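Local coordinates for protein ribokinase (Giardia lamblia, PDB 6WHJ) that probably phosphorylates D-ribose at O-5 with ATP and a divalent metal ion, most likely magnesium, to give D-ribose 5-phosphate, at residues N16-Y22 with G99-V105; S46-I50 with H80-I86; V223-S227 with V248-Y253. All coordinates share one frame; numbering follows the deposited sequence.

Contact 1 (N16-Y22 with G99-V105); sequences NRDLVWY and GNAGIYV. With EDO (1,2-ethanediol), chain F.
Val20 and Ile103 are paired on neighbouring parallel strands, 16-22 and 99-105, their side chains on the same face, at the middle of the four-stranded lid sheet that PfkB-family sugar kinases place beside the sugar site. Six backbone bonds join the strands, from Arg17 N to Gly99 O (2.9 Å) through to Val105 N to Trp21 O (3.0 Å).

Side chains alternate between two quite different faces. On the face of Asp18, Val20, Ala101, Ile103 and Val105, the two branches of Val20 divide the work. CG1, anti to its own backbone N (chi1 178°), reaches Val105 CG2 at 3.7 Å, while CG2 lies against Ile103 CB at 3.8 Å. Beyond them the Tyr22 ring runs alongside Val105 and points the same way, with CD2 3.8 Å from Val105 CB.

The other face carries Leu19, Trp21, Asn100 and Tyr104 and belongs to the dimer. Trp21 turns its indole so that Ile103 O lies at the ring edge, in plane, 3.6 Å from CE3. Its NE1 bonds to Asn100 OD1 of the second subunit, and Tyr104 stacks on Tyr104 of that subunit, a clasp of lid against lid.

At the start of the strands the first face meets the predicted ribose site, where Asn16, Asp18 and nearby Glu146 hold a 1,2-ethanediol, probably from the crystallisation liquor. Its O2 accepts from Asn16 ND2 at 3.2 Å and donates to Asp18 OD1 at 3.1 Å.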
loop_
_atom_site.group_PDB
_atom_site.type_symbol
_atom_site.label_atom_id
_atom_site.label_comp_id
_atom_site.label_asym_id
_atom_site.label_seq_id
_atom_site.Cartn_x
_atom_site.Cartn_y
_atom_site.Cartn_z
ATOM N N ASN B 16 -6.395 10.336 6.485
ATOM C CA ASN B 16 -5.931 9.339 5.536
ATOM C C ASN B 16 -6.674 8.036 5.791
ATOM O O ASN B 16 -6.832 7.619 6.943
ATOM C CB ASN B 16 -4.418 9.090 5.665
ATOM C CG ASN B 16 -3.579 10.331 5.388
ATOM O OD1 ASN B 16 -3.799 11.039 4.411
ATOM N ND2 ASN B 16 -2.614 10.594 6.255
ATOM N N ARG B 17 -7.135 7.400 4.718
ATOM C CA ARG B 17 -7.592 6.021 4.811
ATOM C C ARG B 17 -6.350 5.131 4.801
ATOM O O ARG B 17 -5.591 5.119 3.822
ATOM C CB ARG B 17 -8.536 5.679 3.657
ATOM C CG ARG B 17 -9.162 4.293 3.745
ATOM C CD ARG B 17 -9.831 4.118 5.078
ATOM N NE ARG B 17 -10.547 2.851 5.213
ATOM C CZ ARG B 17 -11.871 2.721 5.250
ATOM N NH1 ARG B 17 -12.660 3.791 5.170
ATOM N NH2 ARG B 17 -12.409 1.513 5.386
ATOM N N ASP B 18 -6.119 4.423 5.900
ATOM C CA ASP B 18 -4.936 3.581 6.035
ATOM C C ASP B 18 -5.170 2.253 5.317
ATOM O O ASP B 18 -6.135 1.542 5.616
ATOM C CB ASP B 18 -4.639 3.339 7.514
ATOM C CG ASP B 18 -3.946 4.516 8.192
ATOM O OD1 ASP B 18 -3.466 5.444 7.508
ATOM O OD2 ASP B 18 -3.921 4.522 9.442
ATOM N N LEU B 19 -4.332 1.943 4.333
ATOM C CA LEU B 19 -4.372 0.646 3.658
ATOM C C LEU B 19 -3.129 -0.136 4.068
ATOM O O LEU B 19 -2.010 0.207 3.665
ATOM C CB LEU B 19 -4.468 0.808 2.147
ATOM C CG LEU B 19 -5.562 1.763 1.670
ATOM C CD1 LEU B 19 -5.428 2.043 0.178
ATOM C CD2 LEU B 19 -6.896 1.158 1.987
ATOM N N VAL B 20 -3.334 -1.204 4.835
ATOM C CA VAL B 20 -2.284 -1.839 5.622
ATOM C C VAL B 20 -2.171 -3.302 5.224
ATOM O O VAL B 20 -3.180 -4.013 5.170
ATOM C CB VAL B 20 -2.565 -1.716 7.133
ATOM C CG1 VAL B 20 -1.486 -2.417 7.942
ATOM C CG2 VAL B 20 -2.634 -0.258 7.533
ATOM N N TRP B 21 -0.948 -3.747 4.953
ATOM C CA TRP B 21 -0.652 -5.151 4.700
ATOM C C TRP B 21 0.284 -5.672 5.783
ATOM O O TRP B 21 1.324 -5.063 6.058
ATOM C CB TRP B 21 -0.025 -5.354 3.313
ATOM C CG TRP B 21 -0.978 -5.164 2.160
ATOM C CD1 TRP B 21 -1.655 -6.138 1.485
ATOM C CD2 TRP B 21 -1.359 -3.923 1.561
ATOM N NE1 TRP B 21 -2.427 -5.582 0.499
ATOM C CE2 TRP B 21 -2.267 -4.223 0.523
ATOM C CE3 TRP B 21 -1.023 -2.586 1.801
ATOM C CZ2 TRP B 21 -2.850 -3.235 -0.266
ATOM C CZ3 TRP B 21 -1.597 -1.606 1.007
ATOM C CH2 TRP B 21 -2.499 -1.937 -0.011
ATOM N N TYR B 22 -0.070 -6.808 6.369
ATOM C CA TYR B 22 0.718 -7.432 7.423
ATOM C C TYR B 22 1.541 -8.548 6.801
ATOM O O TYR B 22 0.986 -9.493 6.230
ATOM C CB TYR B 22 -0.172 -7.964 8.550
ATOM C CG TYR B 22 -0.852 -6.850 9.308
ATOM C CD1 TYR B 22 -2.050 -6.295 8.858
ATOM C CD2 TYR B 22 -0.272 -6.318 10.455
ATOM C CE1 TYR B 22 -2.656 -5.255 9.543
ATOM C CE2 TYR B 22 -0.863 -5.277 11.145
ATOM C CZ TYR B 22 -2.050 -4.743 10.689
ATOM O OH TYR B 22 -2.625 -3.701 11.391
ATOM N N GLY B 99 -7.245 11.344 0.957
ATOM C CA GLY B 99 -5.893 10.876 1.197
ATOM C C GLY B 99 -5.864 9.441 1.687
ATOM O O GLY B 99 -6.816 8.947 2.299
ATOM N N ASN B 100 -4.766 8.750 1.385
ATOM C CA ASN B 100 -4.566 7.405 1.906
ATOM C C ASN B 100 -3.099 7.191 2.257
ATOM O O ASN B 100 -2.234 8.035 2.000
ATOM C CB ASN B 100 -5.046 6.295 0.953
ATOM C CG ASN B 100 -4.326 6.281 -0.390
ATOM O OD1 ASN B 100 -3.135 6.569 -0.490
ATOM N ND2 ASN B 100 -5.031 5.822 -1.411
ATOM N N ALA B 101 -2.841 6.037 2.864
ATOM C CA ALA B 101 -1.499 5.574 3.181
ATOM C C ALA B 101 -1.406 4.087 2.865
ATOM O O ALA B 101 -2.288 3.310 3.258
ATOM C CB ALA B 101 -1.165 5.824 4.658
ATOM N N GLY B 102 -0.334 3.694 2.179
ATOM C CA GLY B 102 -0.035 2.299 1.939
ATOM C C GLY B 102 1.027 1.852 2.921
ATOM O O GLY B 102 2.158 2.337 2.889
ATOM N N ILE B 103 0.658 0.916 3.790
ATOM C CA ILE B 103 1.448 0.589 4.967
ATOM C C ILE B 103 1.816 -0.888 4.940
ATOM O O ILE B 103 0.959 -1.742 4.689
ATOM C CB ILE B 103 0.692 0.954 6.260
ATOM C CG1 ILE B 103 0.360 2.452 6.265
ATOM C CG2 ILE B 103 1.492 0.550 7.496
ATOM C CD1 ILE B 103 -0.399 2.922 7.478
ATOM N N TYR B 104 3.095 -1.176 5.179
ATOM C CA TYR B 104 3.584 -2.521 5.457
ATOM C C TYR B 104 3.960 -2.623 6.931
ATOM O O TYR B 104 4.731 -1.800 7.443
ATOM C CB TYR B 104 4.813 -2.878 4.616
ATOM C CG TYR B 104 4.644 -2.881 3.116
ATOM C CD1 TYR B 104 3.388 -2.917 2.518
ATOM C CD2 TYR B 104 5.764 -2.873 2.292
ATOM C CE1 TYR B 104 3.261 -2.933 1.133
ATOM C CE2 TYR B 104 5.649 -2.886 0.927
ATOM C CZ TYR B 104 4.404 -2.918 0.350
ATOM O OH TYR B 104 4.328 -2.927 -1.020
ATOM N N VAL B 105 3.419 -3.627 7.611
ATOM C CA VAL B 105 3.751 -3.902 8.999
ATOM C C VAL B 105 4.433 -5.263 9.051
ATOM O O VAL B 105 3.831 -6.279 8.673
ATOM C CB VAL B 105 2.509 -3.858 9.897
ATOM C CG1 VAL B 105 2.901 -4.031 11.343
ATOM C CG2 VAL B 105 1.775 -2.540 9.700
HETATM C C1 EDO F . -0.502 8.392 9.925
HETATM O O1 EDO F . 0.516 8.813 9.005
HETATM C C2 EDO F . -1.478 7.446 9.230
HETATM O O2 EDO F . -1.781 7.978 7.933
#

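Contact 2 (S46-I50 with H80-I86); sequences SNQAI and HYRELGI
Tyr81 brings the edge of its ring to Ser46: the serine OG lies in the ring plane, beside the phenol oxygen and CE1, and Ile86 O also sits in that plane at the edge. The ring of Phe64, on strand 62-69, meets Tyr81 with the two planes only about 15° apart. His80 is placed differently. One face of its imidazole is overlaid by Leu84 CG, 4.2 Å above the plane and offset toward the rim, and the ring also stacks with that of His41. Ile50 CD1 comes to the imidazole edge, near its plane, 4.1 Å from His80 CD2.

Helices 44-55 and 72-84 run nearly parallel here, but their short segments are 12.4 Å apart, so long side chains have to span the gap. Ile50 and Tyr81 fill most of it. With CG1 of Ile50 beside its backbone N (chi1 -67°), that branch lies 3.9 Å from Tyr81 CZ, while CG2 meets Leu84 CD1 at 3.8 Å, the isoleucine and leucine crossing at about a right angle. Ile86 closes the far end, its CD1 3.8 Å from Ala49 O. Just before it Gly85, with a positive phi of 75°, ends the helix in a Schellman motif.

A hydrogen bond joins Ser46 OG and Tyr81 OH at 2.7 Å, and either may be the donor. It probably limits the rotation of the Ser46 hydroxyl; as Ser46 is among the predicted substrate-binding residues at the start of helix 44-55, Tyr81, bedded in apolar carbons, would then act from the second shell.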
loop_
_atom_site.group_PDB
_atom_site.type_symbol
_atom_site.label_atom_id
_atom_site.label_comp_id
_atom_site.label_asym_id
_atom_site.label_seq_id
_atom_site.Cartn_x
_atom_site.Cartn_y
_atom_site.Cartn_z
ATOM N N SER B 46 -6.837 13.547 11.958
ATOM C CA SER B 46 -8.102 12.938 12.355
ATOM C C SER B 46 -7.939 12.012 13.554
ATOM O O SER B 46 -8.844 11.914 14.391
ATOM C CB SER B 46 -8.713 12.189 11.176
ATOM O OG SER B 46 -9.929 11.578 11.568
ATOM N N ASN B 47 -6.811 11.303 13.647
ATOM C CA ASN B 47 -6.586 10.432 14.800
ATOM C C ASN B 47 -6.553 11.224 16.092
ATOM O O ASN B 47 -7.113 10.796 17.107
ATOM C CB ASN B 47 -5.289 9.655 14.635
ATOM C CG ASN B 47 -5.419 8.518 13.667
ATOM O OD1 ASN B 47 -6.528 8.085 13.334
ATOM N ND2 ASN B 47 -4.283 8.030 13.190
ATOM N N GLN B 48 -5.901 12.382 16.074
ATOM C CA GLN B 48 -5.817 13.195 17.278
ATOM C C GLN B 48 -7.152 13.835 17.621
ATOM O O GLN B 48 -7.453 14.028 18.804
ATOM C CB GLN B 48 -4.740 14.258 17.114
ATOM C CG GLN B 48 -3.359 13.721 17.270
ATOM C CD GLN B 48 -2.341 14.742 16.872
ATOM O OE1 GLN B 48 -2.634 15.937 16.882
ATOM N NE2 GLN B 48 -1.121 14.293 16.562
ATOM N N ALA B 49 -7.968 14.155 16.612
ATOM C CA ALA B 49 -9.306 14.669 16.889
ATOM C C ALA B 49 -10.211 13.577 17.452
ATOM O O ALA B 49 -11.057 13.848 18.312
ATOM C CB ALA B 49 -9.917 15.271 15.626
ATOM N N ILE B 50 -10.059 12.342 16.971
ATOM C CA ILE B 50 -10.890 11.255 17.473
ATOM C C ILE B 50 -10.495 10.898 18.904
ATOM O O ILE B 50 -11.357 10.642 19.757
ATOM C CB ILE B 50 -10.810 10.051 16.511
ATOM C CG1 ILE B 50 -11.480 10.425 15.182
ATOM C CG2 ILE B 50 -11.461 8.813 17.112
ATOM C CD1 ILE B 50 -11.485 9.341 14.102
ATOM N N HIS B 80 -18.660 8.716 9.937
ATOM C CA HIS B 80 -18.007 8.184 11.128
ATOM C C HIS B 80 -17.962 9.226 12.233
ATOM O O HIS B 80 -18.197 8.908 13.406
ATOM C CB HIS B 80 -16.594 7.712 10.779
ATOM C CG HIS B 80 -15.865 7.067 11.918
ATOM N ND1 HIS B 80 -16.400 6.032 12.655
ATOM C CD2 HIS B 80 -14.638 7.307 12.442
ATOM C CE1 HIS B 80 -15.536 5.666 13.586
ATOM N NE2 HIS B 80 -14.459 6.424 13.479
ATOM N N TYR B 81 -17.678 10.481 11.874
ATOM C CA TYR B 81 -17.646 11.539 12.875
ATOM C C TYR B 81 -19.020 11.757 13.483
ATOM O O TYR B 81 -19.133 12.026 14.687
ATOM C CB TYR B 81 -17.098 12.829 12.261
ATOM C CG TYR B 81 -15.605 12.966 12.429
ATOM C CD1 TYR B 81 -14.733 12.228 11.647
ATOM C CD2 TYR B 81 -15.064 13.832 13.376
ATOM C CE1 TYR B 81 -13.359 12.341 11.803
ATOM C CE2 TYR B 81 -13.687 13.952 13.537
ATOM C CZ TYR B 81 -12.843 13.203 12.745
ATOM O OH TYR B 81 -11.479 13.305 12.886
ATOM N N ARG B 82 -20.081 11.615 12.680
ATOM C CA ARG B 82 -21.431 11.753 13.218
ATOM C C ARG B 82 -21.711 10.711 14.293
ATOM O O ARG B 82 -22.171 11.047 15.388
ATOM C CB ARG B 82 -22.476 11.669 12.098
ATOM C CG ARG B 82 -22.578 12.913 11.231
ATOM C CD ARG B 82 -23.775 12.862 10.262
ATOM N NE ARG B 82 -23.539 12.008 9.098
ATOM C CZ ARG B 82 -23.018 12.447 7.951
ATOM N NH1 ARG B 82 -22.677 13.728 7.825
ATOM N NH2 ARG B 82 -22.839 11.613 6.928
ATOM N N GLU B 83 -21.399 9.443 14.017
ATOM C CA GLU B 83 -21.635 8.409 15.019
ATOM C C GLU B 83 -20.810 8.649 16.282
ATOM O O GLU B 83 -21.233 8.257 17.376
ATOM C CB GLU B 83 -21.338 7.025 14.432
ATOM N N LEU B 84 -19.656 9.320 16.164
ATOM C CA LEU B 84 -18.847 9.631 17.338
ATOM C C LEU B 84 -19.325 10.890 18.050
ATOM O O LEU B 84 -18.980 11.095 19.221
ATOM C CB LEU B 84 -17.379 9.813 16.951
ATOM C CG LEU B 84 -16.568 8.583 16.530
ATOM C CD1 LEU B 84 -15.161 8.986 16.119
ATOM C CD2 LEU B 84 -16.531 7.557 17.636
ATOM N N GLY B 85 -20.111 11.728 17.373
ATOM C CA GLY B 85 -20.596 12.961 17.962
ATOM C C GLY B 85 -19.565 14.060 18.070
ATOM O O GLY B 85 -19.667 14.905 18.967
ATOM N N ILE B 86 -18.594 14.101 17.161
ATOM C CA ILE B 86 -17.499 15.064 17.191
ATOM C C ILE B 86 -17.762 16.118 16.116
ATOM O O ILE B 86 -17.726 15.800 14.922
ATOM C CB ILE B 86 -16.142 14.387 16.968
ATOM C CG1 ILE B 86 -15.924 13.272 17.987
ATOM C CG2 ILE B 86 -15.038 15.418 17.027
ATOM C CD1 ILE B 86 -14.623 12.516 17.791
#

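Contact 3 (V223-S227 with V248-Y253); sequences VEKMS and VQTKSY
Val223 packs tightly against both ends of the segment 248-253. Its CG2 meets Val248 CG1 at 3.7 Å, the two valines crossing at a slant, while a chi1 of 174° swings CG1 toward the tyrosine, 3.6 Å from Tyr253 CE1. Val223 and Tyr253 slide past each other in opposite directions, with the valine carbons at the ring edge. One turn on, Ser227 CB adds to this apolar side against Thr250 CG2, 3.8 Å away, and the Thr250 hydroxyl is held by Leu233 O.

Toward solvent the fit is looser and more polar. Glu224 crosses Tyr253 at about a right angle, bringing its CG up to the phenol OH, while its carboxylate, turned 80° from the ring plane, pairs with Lys220. A water lies 2.6 Å from Tyr253 OH and reaches Val223 O only weakly. The bent chain of exposed Lys251 brings NZ to Ser227 OG, but the hydrogen bond modelled there is too short to be trusted and is best taken as doubtful.

Helix 216-228 thus packs against the antiparallel end of the large sheet, covering strand 245-249 and the turn that leads on to strand 255-258, as in the three-layered alpha/beta fold of the ribokinase family.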
loop_
_atom_site.group_PDB
_atom_site.type_symbol
_atom_site.label_atom_id
_atom_site.label_comp_id
_atom_site.label_asym_id
_atom_site.label_seq_id
_atom_site.Cartn_x
_atom_site.Cartn_y
_atom_site.Cartn_z
ATOM N N VAL B 223 16.258 22.563 22.761
ATOM C CA VAL B 223 15.276 23.547 23.214
ATOM C C VAL B 223 15.752 24.951 22.873
ATOM O O VAL B 223 14.960 25.821 22.490
ATOM C CB VAL B 223 15.014 23.397 24.726
ATOM C CG1 VAL B 223 14.106 24.504 25.223
ATOM C CG2 VAL B 223 14.419 22.025 25.038
ATOM N N GLU B 224 17.063 25.180 22.986
ATOM C CA GLU B 224 17.658 26.474 22.663
ATOM C C GLU B 224 17.388 26.858 21.217
ATOM O O GLU B 224 16.929 27.969 20.926
ATOM C CB GLU B 224 19.163 26.376 22.880
ATOM C CG GLU B 224 19.832 27.415 23.698
ATOM C CD GLU B 224 21.269 27.008 23.949
ATOM O OE1 GLU B 224 21.858 26.362 23.056
ATOM O OE2 GLU B 224 21.811 27.311 25.030
ATOM N N LYS B 225 17.676 25.938 20.297
ATOM C CA LYS B 225 17.496 26.199 18.875
ATOM C C LYS B 225 16.026 26.404 18.537
ATOM O O LYS B 225 15.680 27.305 17.765
ATOM C CB LYS B 225 18.081 25.041 18.063
ATOM C CG LYS B 225 17.833 25.115 16.579
ATOM C CD LYS B 225 18.670 26.188 15.913
ATOM C CE LYS B 225 18.272 26.342 14.454
ATOM N NZ LYS B 225 19.055 27.418 13.791
ATOM N N MET B 226 15.147 25.600 19.140
ATOM C CA MET B 226 13.722 25.704 18.847
ATOM C C MET B 226 13.168 27.058 19.265
ATOM O O MET B 226 12.293 27.619 18.597
ATOM C CB MET B 226 12.967 24.594 19.571
ATOM C CG MET B 226 12.280 23.642 18.650
ATOM S SD MET B 226 13.380 22.312 18.188
ATOM C CE MET B 226 13.225 21.293 19.662
ATOM N N SER B 227 13.630 27.561 20.399
ATOM C CA SER B 227 13.157 28.808 20.969
ATOM C C SER B 227 13.804 30.044 20.360
ATOM O O SER B 227 13.239 31.134 20.478
ATOM C CB SER B 227 13.389 28.767 22.483
ATOM O OG SER B 227 13.568 30.060 23.033
ATOM N N VAL B 248 10.311 20.636 28.913
ATOM C CA VAL B 248 11.347 21.627 29.163
ATOM C C VAL B 248 10.760 22.998 28.897
ATOM O O VAL B 248 10.170 23.226 27.835
ATOM C CB VAL B 248 12.599 21.393 28.298
ATOM C CG1 VAL B 248 13.686 22.393 28.660
ATOM C CG2 VAL B 248 13.108 19.971 28.473
ATOM N N GLN B 249 10.919 23.904 29.860
ATOM C CA GLN B 249 10.512 25.291 29.685
ATOM C C GLN B 249 11.575 26.039 28.895
ATOM O O GLN B 249 12.772 25.836 29.108
ATOM C CB GLN B 249 10.334 25.971 31.039
ATOM C CG GLN B 249 9.591 27.288 30.960
ATOM C CD GLN B 249 9.102 27.752 32.308
ATOM O OE1 GLN B 249 9.408 27.148 33.334
ATOM N NE2 GLN B 249 8.287 28.798 32.312
ATOM N N THR B 250 11.146 26.914 27.989
ATOM C CA THR B 250 12.110 27.766 27.300
ATOM C C THR B 250 12.689 28.816 28.255
ATOM O O THR B 250 12.120 29.124 29.305
ATOM C CB THR B 250 11.464 28.450 26.092
ATOM O OG1 THR B 250 10.364 29.260 26.519
ATOM C CG2 THR B 250 10.960 27.413 25.083
ATOM N N LYS B 251 13.875 29.319 27.898
ATOM C CA LYS B 251 14.586 30.393 28.606
ATOM C C LYS B 251 15.172 29.947 29.943
ATOM O O LYS B 251 16.352 30.197 30.205
ATOM C CB LYS B 251 13.691 31.619 28.857
ATOM C CG LYS B 251 12.928 32.156 27.640
ATOM C CD LYS B 251 13.837 32.469 26.461
ATOM C CE LYS B 251 13.010 32.795 25.219
ATOM N NZ LYS B 251 13.657 32.311 23.963
ATOM N N SER B 252 14.385 29.265 30.778
ATOM C CA SER B 252 14.855 28.819 32.089
ATOM C C SER B 252 15.308 27.371 32.114
ATOM O O SER B 252 16.137 27.009 32.956
ATOM C CB SER B 252 13.753 28.974 33.143
ATOM O OG SER B 252 12.690 28.055 32.910
ATOM N N TYR B 253 14.772 26.550 31.213
ATOM C CA TYR B 253 15.065 25.117 31.101
ATOM C C TYR B 253 14.649 24.325 32.341
ATOM O O TYR B 253 15.198 23.252 32.604
ATOM C CB TYR B 253 16.541 24.880 30.751
ATOM C CG TYR B 253 16.933 25.656 29.511
ATOM C CD1 TYR B 253 16.487 25.265 28.258
ATOM C CD2 TYR B 253 17.712 26.803 29.602
ATOM C CE1 TYR B 253 16.817 25.982 27.132
ATOM C CE2 TYR B 253 18.050 27.529 28.471
ATOM C CZ TYR B 253 17.596 27.115 27.239
ATOM O OH TYR B 253 17.925 27.841 26.113
HETATM O O HOH W 1 15.527 28.074 25.065
#

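From the N terminus, strand 16-22 opens the outermost loop, which contact 1 closes at strand 99-105 after 76 intervening residues. Inside that loop helix 44-55 leads through strand 62-69 to helix 72-84, and contact 2 closes this smaller, nested loop; the two contacts do not touch, though their nearest atoms are about 5 Å apart. Contact 3 follows in series, closing a 20-residue loop well after the first two, on the other side of the chain's centre and about 36 Å from contact 1 between centres. Contact 1 pairs the two central strands of the lid, contact 2 joins two helices beside the large sheet, and contact 3 ties a helix to that sheet's antiparallel end.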